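Local coordinates for osmolarity sensor protein EnvZ (PDB 5XGA) that probably senses osmotic conditions through this periplasmic domain of a membrane histidine kinase, which here binds the detergent CHAPS, at residues A18-M23 against R49-S54; Y56-A61 against W101-L106; H77-A80 against P86-V89. All blocks are in the same frame, centred on the assembly; numbering follows the deposited sequence.

Contact 1: A18-M23 against R49-S54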
ATOM      1  N   ALA A  18       2.556  -4.206   0.271  1.00 23.72           N
ATOM      2  CA  ALA A  18       1.587  -5.143   0.847  1.00 24.17           C
ATOM      3  C   ALA A  18       2.037  -5.640   2.214  1.00 23.95           C
ATOM      4  O   ALA A  18       1.264  -5.652   3.177  1.00 24.70           O
ATOM      5  CB  ALA A  18       1.368  -6.315  -0.095  1.00 21.74           C
ATOM      6  N   TYR A  19       3.292  -6.061   2.288  1.00 21.33           N
ATOM      7  CA  TYR A  19       3.860  -6.549   3.537  1.00 26.71           C
ATOM      8  C   TYR A  19       3.836  -5.491   4.624  1.00 25.28           C
ATOM      9  O   TYR A  19       3.437  -5.764   5.754  1.00 26.89           O
ATOM     10  CB  TYR A  19       5.292  -7.032   3.343  1.00 27.64           C
ATOM     11  CG  TYR A  19       5.749  -7.795   4.560  1.00 36.32           C
ATOM     12  CD1 TYR A  19       5.046  -8.914   4.989  1.00 34.66           C
ATOM     13  CD2 TYR A  19       6.845  -7.381   5.309  1.00 40.00           C
ATOM     14  CE1 TYR A  19       5.432  -9.622   6.119  1.00 44.55           C
ATOM     15  CE2 TYR A  19       7.242  -8.088   6.444  1.00 43.58           C
ATOM     16  CZ  TYR A  19       6.525  -9.204   6.842  1.00 39.78           C
ATOM     17  OH  TYR A  19       6.896  -9.916   7.962  1.00 46.99           O
ATOM     18  N   GLU A  20       4.248  -4.273   4.282  1.00 20.67           N
ATOM     19  CA  GLU A  20       4.284  -3.190   5.257  1.00 23.24           C
ATOM     20  C   GLU A  20       2.885  -2.734   5.655  1.00 24.80           C
ATOM     21  O   GLU A  20       2.635  -2.479   6.823  1.00 23.19           O
ATOM     22  CB  GLU A  20       5.107  -2.002   4.713  1.00 21.76           C
ATOM     23  CG  GLU A  20       6.515  -2.408   4.314  1.00 20.03           C
ATOM     24  CD  GLU A  20       7.492  -1.241   4.234  1.00 34.98           C
ATOM     25  OE1 GLU A  20       7.102  -0.097   4.544  1.00 38.28           O
ATOM     26  OE2 GLU A  20       8.663  -1.475   3.875  1.00 33.55           O
ATOM     27  N   VAL A  21       1.964  -2.626   4.696  1.00 21.76           N
ATOM     28  CA  VAL A  21       0.593  -2.276   5.055  1.00 18.37           C
ATOM     29  C   VAL A  21      -0.033  -3.347   5.950  1.00 23.90           C
ATOM     30  O   VAL A  21      -0.827  -3.041   6.844  1.00 23.25           O
ATOM     31  CB  VAL A  21      -0.273  -2.073   3.828  1.00 19.82           C
ATOM     32  CG1 VAL A  21      -1.743  -2.001   4.233  1.00 22.66           C
ATOM     33  CG2 VAL A  21       0.157  -0.796   3.120  1.00 20.35           C
ATOM     34  N   ARG A  22       0.336  -4.597   5.714  1.00 20.89           N
ATOM     35  CA  ARG A  22      -0.155  -5.689   6.547  1.00 26.29           C
ATOM     36  C   ARG A  22       0.251  -5.443   8.007  1.00 28.89           C
ATOM     37  O   ARG A  22      -0.533  -5.646   8.933  1.00 27.23           O
ATOM     38  CB  ARG A  22       0.391  -7.023   6.039  1.00 27.34           C
ATOM     39  CG  ARG A  22      -0.256  -8.225   6.677  1.00 36.17           C
ATOM     40  CD  ARG A  22       0.335  -9.507   6.145  1.00 38.28           C
ATOM     41  NE  ARG A  22       0.078 -10.605   7.071  1.00 38.82           N
ATOM     42  CZ  ARG A  22       0.780 -11.732   7.101  1.00 44.46           C
ATOM     43  NH1 ARG A  22       1.778 -11.916   6.247  1.00 34.40           N
ATOM     44  NH2 ARG A  22       0.481 -12.674   7.989  1.00 46.21           N
ATOM     45  N   MET A  23       1.476  -4.965   8.201  1.00 24.35           N
ATOM     46  CA  MET A  23       1.966  -4.634   9.534  1.00 22.41           C
ATOM     47  C   MET A  23       1.304  -3.376  10.090  1.00 27.42           C
ATOM     48  O   MET A  23       1.038  -3.297  11.286  1.00 25.50           O
ATOM     49  CB  MET A  23       3.493  -4.465   9.517  1.00 35.21           C
ATOM     50  CG  MET A  23       4.289  -5.758   9.693  1.00 31.09           C
ATOM     51  SD  MET A  23       6.080  -5.481   9.507  1.00 35.98           S
ATOM     52  CE  MET A  23       6.182  -5.244   7.740  1.00 44.93           C
ATOM     53  N   ARG A  49       5.276   6.601   8.055  1.00 24.99           N
ATOM     54  CA  ARG A  49       6.057   7.744   7.591  1.00 24.70           C
ATOM     55  C   ARG A  49       6.942   7.421   6.397  1.00 26.12           C
ATOM     56  O   ARG A  49       6.944   8.150   5.405  1.00 30.68           O
ATOM     57  CB  ARG A  49       6.903   8.295   8.733  1.00 32.53           C
ATOM     58  CG  ARG A  49       6.088   8.965   9.803  1.00 36.90           C
ATOM     59  CD  ARG A  49       6.972   9.713  10.787  1.00 45.47           C
ATOM     60  NE  ARG A  49       6.378   9.731  12.119  1.00 52.28           N
ATOM     61  CZ  ARG A  49       6.825   9.014  13.145  1.00 52.41           C
ATOM     62  NH1 ARG A  49       7.890   8.228  12.998  1.00 47.57           N
ATOM     63  NH2 ARG A  49       6.214   9.089  14.319  1.00 53.12           N
ATOM     64  N   GLU A  50       7.697   6.334   6.485  1.00 22.85           N
ATOM     65  CA  GLU A  50       8.626   5.968   5.421  1.00 29.30           C
ATOM     66  C   GLU A  50       7.900   5.684   4.099  1.00 34.02           C
ATOM     67  O   GLU A  50       8.428   5.963   3.025  1.00 27.06           O
ATOM     68  CB  GLU A  50       9.458   4.752   5.842  1.00 33.07           C
ATOM     69  CG  GLU A  50      10.555   4.373   4.859  1.00 48.16           C
ATOM     70  CD  GLU A  50      11.600   5.470   4.680  1.00 53.37           C
ATOM     71  OE1 GLU A  50      11.854   6.224   5.646  1.00 51.93           O
ATOM     72  OE2 GLU A  50      12.164   5.577   3.567  1.00 49.82           O
ATOM     73  N   LEU A  51       6.687   5.139   4.162  1.00 24.94           N
ATOM     74  CA  LEU A  51       5.967   4.899   2.918  1.00 26.46           C
ATOM     75  C   LEU A  51       5.492   6.196   2.280  1.00 28.07           C
ATOM     76  O   LEU A  51       5.200   6.226   1.089  1.00 30.74           O
ATOM     77  CB  LEU A  51       4.774   3.984   3.141  1.00 19.46           C
ATOM     78  CG  LEU A  51       5.082   2.506   3.306  1.00 25.43           C
ATOM     79  CD1 LEU A  51       3.796   1.786   3.703  1.00 25.87           C
ATOM     80  CD2 LEU A  51       5.627   1.941   2.023  1.00 26.11           C
ATOM     81  N   GLY A  52       5.386   7.258   3.072  1.00 25.88           N
ATOM     82  CA  GLY A  52       4.842   8.509   2.553  1.00 23.22           C
ATOM     83  C   GLY A  52       3.364   8.397   2.189  1.00 25.75           C
ATOM     84  O   GLY A  52       2.892   8.980   1.208  1.00 22.32           O
ATOM     85  N   ILE A  53       2.621   7.642   2.984  1.00 23.45           N
ATOM     86  CA  ILE A  53       1.196   7.484   2.760  1.00 23.37           C
ATOM     87  C   ILE A  53       0.467   8.806   2.958  1.00 24.59           C
ATOM     88  O   ILE A  53       0.676   9.489   3.964  1.00 21.81           O
ATOM     89  CB  ILE A  53       0.599   6.434   3.711  1.00 25.56           C
ATOM     90  CG1 ILE A  53       0.970   5.023   3.249  1.00 23.85           C
ATOM     91  CG2 ILE A  53      -0.933   6.613   3.850  1.00 21.36           C
ATOM     92  CD1 ILE A  53       0.753   3.954   4.310  1.00 23.60           C
ATOM     93  N   SER A  54      -0.374   9.161   1.988  1.00 17.26           N
ATOM     94  CA  SER A  54      -1.380  10.199   2.181  1.00 20.23           C
ATOM     95  C   SER A  54      -2.742   9.540   2.150  1.00 22.73           C
ATOM     96  O   SER A  54      -2.945   8.589   1.388  1.00 22.82           O
ATOM     97  CB  SER A  54      -1.301  11.278   1.090  1.00 21.33           C
ATOM     98  OG  SER A  54      -0.070  11.978   1.160  1.00 29.10           O
TER
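Glu-20 and Leu-51 carry the meeting of helix 10-24 with the end of helix 41-51, and it is made by side chains alone: the closest CA pair, Glu-20 and Leu-51, stays 8.6 Å apart. Glu-20 points its CB at the other helix. With CG anti to the carbonyl carbon (chi1 -56°) and the chain extended beyond it, the side chain passes slantwise across Leu-51, bringing OE1 over its branch point. The last torsion is almost zero (chi3 3°), which swings OE1 back to the same side as CB and turns it, rather than OE2, onto the leucine. OE1 of Glu-20 is 3.5 Å from CG and 3.6 Å from CD2 of Leu-51. CB of Glu-20 lies 4.1 Å from CD1 of Leu-51, so the methylene base of the acid and one of its oxygens both border the isobutyl group. The next residue along the helix, the buried Val-21, offers CG2 to CD1 of Leu-51, at a looser 4.5 Å. Leu-51 therefore puts CD1 between an acidic and an aliphatic neighbour, while CD2 faces the carboxylate; Leu-17, from the same helix as Glu-20, adds a further apolar surface. Just beyond Leu-51 the helix stops: Gly-52 takes a positive phi (67°), and its N bonds to O of Arg-49 at 2.9 Å. Ile-53 then leads into strand 54-57 and packs on Leu-24. Glu-20 is partly exposed, whereas Val-21 and Leu-51 are buried; the Val-21 side chain also comes within about 4 Å of bound CHAPS. The contact is a helix-helix packing whose second helix is closed by a Schellman motif, the turn through which this mixed domain of helices and an antiparallel sheet passes from helix 41-51 into the edge strand 54-57.

Contact 2: Y56-A61 against W101-L106; sequences YSNEAA and WLKTWL. With CPS (3-[(3-cholamidopropyl)dimethylammonio]-1-propanesulfonate), chain B.
A T-shaped aromatic pair, Trp-101 edge-on to the face of Tyr-56, anchors this contact between strand 99-104 and the turn from strand 54-57 into helix 58-64. CH2 of Trp-101 stands over the centre of the tyrosine ring, 3.9 Å above its plane, with the planes at 71°. CZ3 of Trp-101 is also 3.8 Å from CB of Ala-61, so the benzo corner of the indole touches both the phenol and the first helical turn; its NE1 is tied to Glu-92. In the antiparallel sheet strand 110-115 runs between the two strands, and its Trp-111 packs on Asn-58, Ala-61 and Lys-103. The helix is N-capped by Ser-57, whose OG accepts from N of Ala-60. Lys-103 leaves its strand with CG anti to N (chi1 -179°), then bends at chi3 to give NZ to OD1 of Asn-58 at 2.6 Å, from a position tilted 33° off the carbonyl plane; NZ also bonds to O of Pro-108. At the strand's end an ST turn joins OG1 of Thr-104 to N of Leu-106, and the same OG1 is hydrogen-bonded to O2 of the CHAPS molecule at 2.6 Å, with Ser-107 as a second polar contact for that ligand.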
ATOM      1  N   TYR A  56      -6.791  10.061   1.391  1.00 22.27           N
ATOM      2  CA  TYR A  56      -7.703  10.895   0.606  1.00 25.45           C
ATOM      3  C   TYR A  56      -9.157  10.476   0.761  1.00 31.05           C
ATOM      4  O   TYR A  56      -9.461   9.290   0.769  1.00 27.04           O
ATOM      5  CB  TYR A  56      -7.351  10.825  -0.873  1.00 27.86           C
ATOM      6  CG  TYR A  56      -6.161  11.646  -1.292  1.00 24.25           C
ATOM      7  CD1 TYR A  56      -4.875  11.301  -0.896  1.00 23.73           C
ATOM      8  CD2 TYR A  56      -6.322  12.747  -2.116  1.00 30.01           C
ATOM      9  CE1 TYR A  56      -3.779  12.048  -1.300  1.00 23.26           C
ATOM     10  CE2 TYR A  56      -5.232  13.507  -2.520  1.00 28.32           C
ATOM     11  CZ  TYR A  56      -3.966  13.153  -2.109  1.00 25.90           C
ATOM     12  OH  TYR A  56      -2.881  13.908  -2.526  1.00 25.65           O
ATOM     13  N   SER A  57     -10.055  11.453   0.853  1.00 30.66           N
ATOM     14  CA  SER A  57     -11.479  11.174   0.674  1.00 34.16           C
ATOM     15  C   SER A  57     -11.712  10.790  -0.777  1.00 27.36           C
ATOM     16  O   SER A  57     -10.888  11.087  -1.635  1.00 28.81           O
ATOM     17  CB  SER A  57     -12.335  12.390   1.039  1.00 35.09           C
ATOM     18  OG  SER A  57     -12.097  13.446   0.132  1.00 33.32           O
ATOM     19  N   ASN A  58     -12.841  10.144  -1.056  1.00 34.47           N
ATOM     20  CA  ASN A  58     -13.200   9.785  -2.429  1.00 36.61           C
ATOM     21  C   ASN A  58     -13.184  10.991  -3.362  1.00 39.13           C
ATOM     22  O   ASN A  58     -12.662  10.926  -4.483  1.00 35.78           O
ATOM     23  CB  ASN A  58     -14.580   9.113  -2.463  1.00 39.33           C
ATOM     24  CG  ASN A  58     -14.602   7.808  -1.696  1.00 44.36           C
ATOM     25  OD1 ASN A  58     -13.594   7.107  -1.636  1.00 38.86           O
ATOM     26  ND2 ASN A  58     -15.742   7.478  -1.096  1.00 42.95           N
ATOM     27  N   GLU A  59     -13.753  12.093  -2.888  1.00 40.37           N
ATOM     28  CA  GLU A  59     -13.862  13.308  -3.694  1.00 40.65           C
ATOM     29  C   GLU A  59     -12.475  13.875  -4.004  1.00 43.93           C
ATOM     30  O   GLU A  59     -12.143  14.124  -5.167  1.00 43.76           O
ATOM     31  CB  GLU A  59     -14.720  14.353  -2.970  1.00 43.83           C
ATOM     32  CG  GLU A  59     -14.822  15.698  -3.688  1.00 58.31           C
ATOM     33  CD  GLU A  59     -15.520  16.764  -2.851  1.00 63.61           C
ATOM     34  OE1 GLU A  59     -16.447  16.411  -2.092  1.00 61.75           O
ATOM     35  OE2 GLU A  59     -15.135  17.953  -2.948  1.00 63.86           O
ATOM     36  N   ALA A  60     -11.668  14.055  -2.959  1.00 41.49           N
ATOM     37  CA  ALA A  60     -10.317  14.600  -3.095  1.00 34.47           C
ATOM     38  C   ALA A  60      -9.452  13.728  -3.981  1.00 36.15           C
ATOM     39  O   ALA A  60      -8.715  14.230  -4.831  1.00 39.30           O
ATOM     40  CB  ALA A  60      -9.681  14.755  -1.736  1.00 31.32           C
ATOM     41  N   ALA A  61      -9.540  12.417  -3.783  1.00 31.86           N
ATOM     42  CA  ALA A  61      -8.768  11.471  -4.584  1.00 28.26           C
ATOM     43  C   ALA A  61      -9.056  11.621  -6.065  1.00 33.76           C
ATOM     44  O   ALA A  61      -8.141  11.629  -6.894  1.00 33.85           O
ATOM     45  CB  ALA A  61      -9.061  10.054  -4.158  1.00 32.75           C
ATOM     46  N   TRP A 101      -2.519   3.803  -5.855  1.00 18.60           N
ATOM     47  CA  TRP A 101      -3.735   4.168  -5.149  1.00 17.06           C
ATOM     48  C   TRP A 101      -4.368   2.873  -4.646  1.00 20.05           C
ATOM     49  O   TRP A 101      -4.574   1.951  -5.424  1.00 18.74           O
ATOM     50  CB  TRP A 101      -4.698   4.930  -6.066  1.00 18.95           C
ATOM     51  CG  TRP A 101      -4.222   6.309  -6.414  1.00 21.84           C
ATOM     52  CD1 TRP A 101      -3.406   6.666  -7.454  1.00 27.66           C
ATOM     53  CD2 TRP A 101      -4.538   7.518  -5.717  1.00 19.15           C
ATOM     54  NE1 TRP A 101      -3.187   8.024  -7.437  1.00 21.85           N
ATOM     55  CE2 TRP A 101      -3.880   8.570  -6.381  1.00 26.81           C
ATOM     56  CE3 TRP A 101      -5.319   7.811  -4.592  1.00 23.40           C
ATOM     57  CZ2 TRP A 101      -3.977   9.894  -5.958  1.00 27.41           C
ATOM     58  CZ3 TRP A 101      -5.417   9.123  -4.171  1.00 28.64           C
ATOM     59  CH2 TRP A 101      -4.748  10.152  -4.851  1.00 24.46           C
ATOM     60  N   LEU A 102      -4.652   2.824  -3.347  1.00 21.79           N
ATOM     61  CA  LEU A 102      -5.061   1.603  -2.668  1.00 24.90           C
ATOM     62  C   LEU A 102      -6.322   1.861  -1.853  1.00 25.73           C
ATOM     63  O   LEU A 102      -6.401   2.853  -1.126  1.00 21.06           O
ATOM     64  CB  LEU A 102      -3.928   1.101  -1.751  1.00 21.35           C
ATOM     65  CG  LEU A 102      -4.255   0.009  -0.743  1.00 29.50           C
ATOM     66  CD1 LEU A 102      -4.490  -1.327  -1.443  1.00 26.74           C
ATOM     67  CD2 LEU A 102      -3.167  -0.124   0.300  1.00 26.56           C
ATOM     68  N   LYS A 103      -7.312   0.981  -1.997  1.00 24.82           N
ATOM     69  CA  LYS A 103      -8.488   0.999  -1.147  1.00 21.14           C
ATOM     70  C   LYS A 103      -8.732  -0.421  -0.636  1.00 21.15           C
ATOM     71  O   LYS A 103      -8.557  -1.386  -1.382  1.00 23.11           O
ATOM     72  CB  LYS A 103      -9.714   1.534  -1.911  1.00 22.58           C
ATOM     73  CG  LYS A 103     -10.977   1.594  -1.057  1.00 27.41           C
ATOM     74  CD  LYS A 103     -12.115   2.339  -1.741  1.00 29.49           C
ATOM     75  CE  LYS A 103     -12.042   3.848  -1.468  1.00 33.59           C
ATOM     76  NZ  LYS A 103     -13.286   4.532  -1.940  1.00 35.00           N
ATOM     77  N   THR A 104      -9.099  -0.555   0.638  1.00 23.78           N
ATOM     78  CA  THR A 104      -9.352  -1.883   1.209  1.00 24.92           C
ATOM     79  C   THR A 104     -10.701  -1.966   1.873  1.00 28.26           C
ATOM     80  O   THR A 104     -11.338  -0.947   2.138  1.00 26.34           O
ATOM     81  CB  THR A 104      -8.317  -2.303   2.276  1.00 20.98           C
ATOM     82  OG1 THR A 104      -8.669  -1.717   3.541  1.00 26.32           O
ATOM     83  CG2 THR A 104      -6.882  -1.919   1.862  1.00 21.82           C
ATOM     84  N   TRP A 105     -11.105  -3.194   2.178  1.00 28.34           N
ATOM     85  CA  TRP A 105     -12.424  -3.441   2.742  1.00 33.61           C
ATOM     86  C   TRP A 105     -12.537  -2.824   4.130  1.00 33.13           C
ATOM     87  O   TRP A 105     -13.642  -2.558   4.604  1.00 35.20           O
ATOM     88  CB  TRP A 105     -12.710  -4.945   2.804  1.00 27.12           C
ATOM     89  CG  TRP A 105     -11.999  -5.654   3.935  1.00 29.58           C
ATOM     90  CD1 TRP A 105     -12.563  -6.117   5.090  1.00 33.38           C
ATOM     91  CD2 TRP A 105     -10.602  -5.972   4.017  1.00 27.74           C
ATOM     92  NE1 TRP A 105     -11.606  -6.709   5.883  1.00 33.46           N
ATOM     93  CE2 TRP A 105     -10.394  -6.632   5.250  1.00 36.46           C
ATOM     94  CE3 TRP A 105      -9.507  -5.762   3.173  1.00 27.86           C
ATOM     95  CZ2 TRP A 105      -9.135  -7.082   5.660  1.00 31.49           C
ATOM     96  CZ3 TRP A 105      -8.256  -6.212   3.577  1.00 30.77           C
ATOM     97  CH2 TRP A 105      -8.082  -6.866   4.811  1.00 35.04           C
ATOM     98  N   LEU A 106     -11.382  -2.595   4.760  1.00 30.09           N
ATOM     99  CA  LEU A 106     -11.290  -2.038   6.113  1.00 35.05           C
ATOM    100  C   LEU A 106     -11.702  -0.569   6.196  1.00 36.45           C
ATOM    101  O   LEU A 106     -12.225  -0.122   7.215  1.00 38.94           O
ATOM    102  CB  LEU A 106      -9.859  -2.183   6.653  1.00 35.23           C
ATOM    103  CG  LEU A 106      -9.265  -3.566   6.921  1.00 36.58           C
ATOM    104  CD1 LEU A 106      -7.755  -3.457   7.098  1.00 43.79           C
ATOM    105  CD2 LEU A 106      -9.896  -4.221   8.144  1.00 36.62           C
TER
HETATM  106  C1  CPS B 201      -4.538   0.739   5.898  1.00 32.74           C
HETATM  107  C2  CPS B 201      -4.787   1.953   6.762  1.00 30.99           C
HETATM  108  C3  CPS B 201      -4.809   0.479   8.841  1.00 30.45           C
HETATM  109  C4  CPS B 201      -5.493   0.139  10.144  1.00 26.03           C
HETATM  110  C5  CPS B 201      -5.696   1.352  10.989  1.00 28.35           C
HETATM  111  C6  CPS B 201      -6.437   2.371  10.165  1.00 29.46           C
HETATM  112  C7  CPS B 201      -6.817   3.476  11.105  1.00 30.61           C
HETATM  113  C8  CPS B 201      -7.116   2.701  12.368  1.00 33.34           C
HETATM  114  C9  CPS B 201      -6.683   1.253  12.134  1.00 26.69           C
HETATM  115  C10 CPS B 201      -4.321   1.803  11.467  1.00 28.48           C
HETATM  116  C11 CPS B 201      -3.433   2.482   7.172  1.00 33.91           C
HETATM  117  C12 CPS B 201      -5.815   0.193   5.288  1.00 28.58           C
HETATM  118  C13 CPS B 201      -6.467   1.256   4.442  1.00 26.16           C
HETATM  119  C14 CPS B 201      -6.830   2.427   5.342  1.00 24.08           C
HETATM  120  C15 CPS B 201      -5.584   2.996   5.976  1.00 33.50           C
HETATM  121  C16 CPS B 201      -5.932   4.226   6.796  1.00 28.15           C
HETATM  122  C17 CPS B 201      -6.536   3.885   8.157  1.00 28.89           C
HETATM  123  C18 CPS B 201      -5.720   2.807   8.902  1.00 29.23           C
HETATM  124  C19 CPS B 201      -5.509   1.576   8.051  1.00 26.44           C
HETATM  125  C20 CPS B 201      -6.248   0.567  13.447  1.00 36.82           C
HETATM  126  C21 CPS B 201      -5.573  -0.799  13.294  1.00 32.93           C
HETATM  127  C22 CPS B 201      -7.401   0.478  14.441  1.00 41.06           C
HETATM  128  C23 CPS B 201      -7.055   0.099  15.871  1.00 53.99           C
HETATM  129  C24 CPS B 201      -8.073   0.706  16.829  1.00 66.55           C
HETATM  130  C25 CPS B 201      -8.542   2.359  18.596  1.00 78.87           C
HETATM  131  C26 CPS B 201      -7.889   3.526  19.362  1.00 87.41           C
HETATM  132  C27 CPS B 201      -8.834   4.299  20.301  1.00 90.01           C
HETATM  133  C28 CPS B 201      -7.383   4.436  22.188  1.00 81.85           C
HETATM  134  C29 CPS B 201      -7.186   6.047  20.454  1.00 78.64           C
HETATM  135  C30 CPS B 201      -9.141   6.142  21.798  1.00 84.82           C
HETATM  136  N1  CPS B 201      -7.657   1.690  17.630  1.00 78.32           N
HETATM  137  N2  CPS B 201      -8.137   5.229  21.213  1.00 88.92           N
HETATM  138  O1  CPS B 201      -9.230   0.308  16.886  1.00 70.28           O
HETATM  139  O2  CPS B 201      -7.584   0.686   3.760  1.00 28.18           O
HETATM  140  O3  CPS B 201      -7.916   3.551   8.014  1.00 26.13           O
HETATM  141  O4  CPS B 201      -6.755  -0.393   9.836  1.00 27.49           O

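Contact 3: H77-A80 against P86-V89; sequences HQMA and PTEV
Met-79 sends CG trans to its own N (chi1 177°) and then folds twice, at chi2 (74°) and chi3, so that CG faces Thr-87 and CE turns back toward Val-89. Thr-87, on the strand, was deposited in two conformers; in the one described, CG2 is anti to N and OG1 beside N (chi1 -54°), which turns the methyl to Met-79 and the hydroxyl to Ala-80. CG of Met-79 and CG2 of Thr-87 approach to 3.5 Å, closer than usual for two carbons, but with the second conformer the positions of CG2 and OG1, and this tightness, are doubtful. Two residues along, on the same side of the strand, Val-89 presents CG2 to the root of the methionine: it lies 3.7 Å from CB of Met-79 and 3.9 Å from CG, with CE of Met-79 curling back to 4.2 Å. The two side chains meet at about a right angle, so a single valine methyl touches both the base and the end of the folded chain. Ala-80 is met at its CA: OG1 of Thr-87 is 3.6 Å away, a van der Waals approach, since that hydroxyl bonds to O of Gly-85. The intervening Glu-88 points its CB away from the helix, as expected from the alternation of side chains along a strand. Helix 73-83 thus lies against the face of the strand that directly follows it. Met-79 also meets Leu-102 of the neighbouring strand and Leu-17 and Ala-18 of helix 10-24. Across the two segments the chemistry is wholly van der Waals, and cohesion probably comes from burying apolar surface and from fit; the helix and strand are also tied by Ser-76 OG, which accepts from N of Val-89.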
ATOM      1  N   HIS A  77      -5.124  -8.433  -6.681  1.00 23.14           N
ATOM      2  CA  HIS A  77      -5.259  -9.756  -6.064  1.00 23.49           C
ATOM      3  C   HIS A  77      -4.060 -10.064  -5.163  1.00 28.98           C
ATOM      4  O   HIS A  77      -4.213 -10.589  -4.053  1.00 25.11           O
ATOM      5  CB  HIS A  77      -5.397 -10.836  -7.129  1.00 27.86           C
ATOM      6  CG  HIS A  77      -6.794 -11.023  -7.613  1.00 31.62           C
ATOM      7  ND1 HIS A  77      -7.685 -11.881  -7.000  1.00 38.20           N
ATOM      8  CD2 HIS A  77      -7.465 -10.459  -8.645  1.00 29.60           C
ATOM      9  CE1 HIS A  77      -8.841 -11.842  -7.638  1.00 31.18           C
ATOM     10  NE2 HIS A  77      -8.734 -10.983  -8.638  1.00 33.56           N
ATOM     11  N   GLN A  78      -2.870  -9.726  -5.652  1.00 23.41           N
ATOM     12  CA  GLN A  78      -1.645  -9.933  -4.889  1.00 26.09           C
ATOM     13  C   GLN A  78      -1.729  -9.160  -3.572  1.00 24.18           C
ATOM     14  O   GLN A  78      -1.388  -9.676  -2.517  1.00 25.78           O
ATOM     15  CB  GLN A  78      -0.416  -9.501  -5.702  1.00 26.17           C
ATOM     16  CG  GLN A  78       0.914  -9.687  -4.956  1.00 35.51           C
ATOM     17  CD  GLN A  78       2.143  -9.271  -5.768  1.00 39.08           C
ATOM     18  OE1 GLN A  78       3.053 -10.075  -5.992  1.00 39.85           O
ATOM     19  NE2 GLN A  78       2.178  -8.012  -6.196  1.00 28.94           N
ATOM     20  N   MET A  79      -2.205  -7.924  -3.637  1.00 23.37           N
ATOM     21  CA  MET A  79      -2.395  -7.116  -2.438  1.00 22.41           C
ATOM     22  C   MET A  79      -3.493  -7.722  -1.560  1.00 24.18           C
ATOM     23  O   MET A  79      -3.311  -7.881  -0.355  1.00 22.75           O
ATOM     24  CB  MET A  79      -2.739  -5.672  -2.822  1.00 24.67           C
ATOM     25  CG  MET A  79      -3.038  -4.750  -1.636  1.00 24.04           C
ATOM     26  SD  MET A  79      -1.556  -4.281  -0.705  1.00 23.63           S
ATOM     27  CE  MET A  79      -0.605  -3.413  -1.974  1.00 19.12           C
ATOM     28  N   ALA A  80      -4.619  -8.081  -2.167  1.00 22.55           N
ATOM     29  CA  ALA A  80      -5.740  -8.658  -1.401  1.00 24.97           C
ATOM     30  C   ALA A  80      -5.308  -9.891  -0.605  1.00 25.16           C
ATOM     31  O   ALA A  80      -5.671 -10.056   0.567  1.00 26.72           O
ATOM     32  CB  ALA A  80      -6.901  -9.022  -2.332  1.00 23.13           C
ATOM     33  N   PRO A  86     -10.696  -8.023   0.703  1.00 26.82           N
ATOM     34  CA  PRO A  86     -10.919  -7.427  -0.620  1.00 24.24           C
ATOM     35  C   PRO A  86     -10.226  -6.085  -0.773  1.00 24.66           C
ATOM     36  O   PRO A  86     -10.394  -5.176   0.054  1.00 22.04           O
ATOM     37  CB  PRO A  86     -12.441  -7.261  -0.681  1.00 28.87           C
ATOM     38  CG  PRO A  86     -12.958  -8.343   0.215  1.00 31.25           C
ATOM     39  CD  PRO A  86     -11.964  -8.405   1.348  1.00 29.22           C
ATOM     40  N   THR A  87      -9.476  -5.951  -1.857  0.59 25.89           N
ATOM     41  CA  THR A  87      -8.670  -4.763  -2.063  0.59 22.28           C
ATOM     42  C   THR A  87      -8.735  -4.301  -3.509  0.59 23.44           C
ATOM     43  O   THR A  87      -8.971  -5.099  -4.418  0.59 23.43           O
ATOM     44  CB  THR A  87      -7.209  -5.034  -1.658  0.59 23.79           C
ATOM     45  OG1 THR A  87      -7.178  -5.535  -0.315  0.59 24.18           O
ATOM     46  CG2 THR A  87      -6.379  -3.772  -1.748  0.59 21.16           C
ATOM     47  N   GLU A  88      -8.535  -3.003  -3.716  1.00 23.73           N
ATOM     48  CA  GLU A  88      -8.389  -2.453  -5.049  1.00 19.54           C
ATOM     49  C   GLU A  88      -7.043  -1.721  -5.131  1.00 23.40           C
ATOM     50  O   GLU A  88      -6.742  -0.898  -4.281  1.00 21.60           O
ATOM     51  CB  GLU A  88      -9.545  -1.502  -5.371  1.00 21.56           C
ATOM     52  CG  GLU A  88      -9.310  -0.552  -6.542  1.00 35.12           C
ATOM     53  CD  GLU A  88      -9.425  -1.221  -7.886  1.00 37.52           C
ATOM     54  OE1 GLU A  88      -8.857  -2.317  -8.042  1.00 39.87           O
ATOM     55  OE2 GLU A  88     -10.075  -0.647  -8.789  1.00 39.50           O
ATOM     56  N   VAL A  89      -6.239  -2.046  -6.140  1.00 21.50           N
ATOM     57  CA  VAL A  89      -5.013  -1.311  -6.409  1.00 23.68           C
ATOM     58  C   VAL A  89      -5.124  -0.670  -7.783  1.00 24.92           C
ATOM     59  O   VAL A  89      -5.367  -1.352  -8.778  1.00 23.80           O
ATOM     60  CB  VAL A  89      -3.763  -2.218  -6.361  1.00 20.35           C
ATOM     61  CG1 VAL A  89      -2.539  -1.480  -6.906  1.00 26.24           C
ATOM     62  CG2 VAL A  89      -3.520  -2.752  -4.920  1.00 19.24           C
TER

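How the contacts relate
Contacts 2 and 3 belong to one antiparallel sheet: strands 87-92 and 99-104 are neighbours, joined where N of Glu-88 lies 2.8 Å from O of Lys-103, a probable hydrogen bond. Contact 3 falls within the chain span that contact 2 closes, and their centres are 13 Å apart. Contact 1 precedes both; its second segment runs almost directly into the first of contact 2, though the centres are 15 Å apart. It meets contact 3 through packing of CA of Ala-18 on SD of Met-79, at 3.6 Å. One CHAPS molecule lies near all three: it is bonded to Thr-104 in contact 2, borders the Val-21 side chain of contact 1, and lies about 7 Å from the side chain of Thr-87 in contact 3.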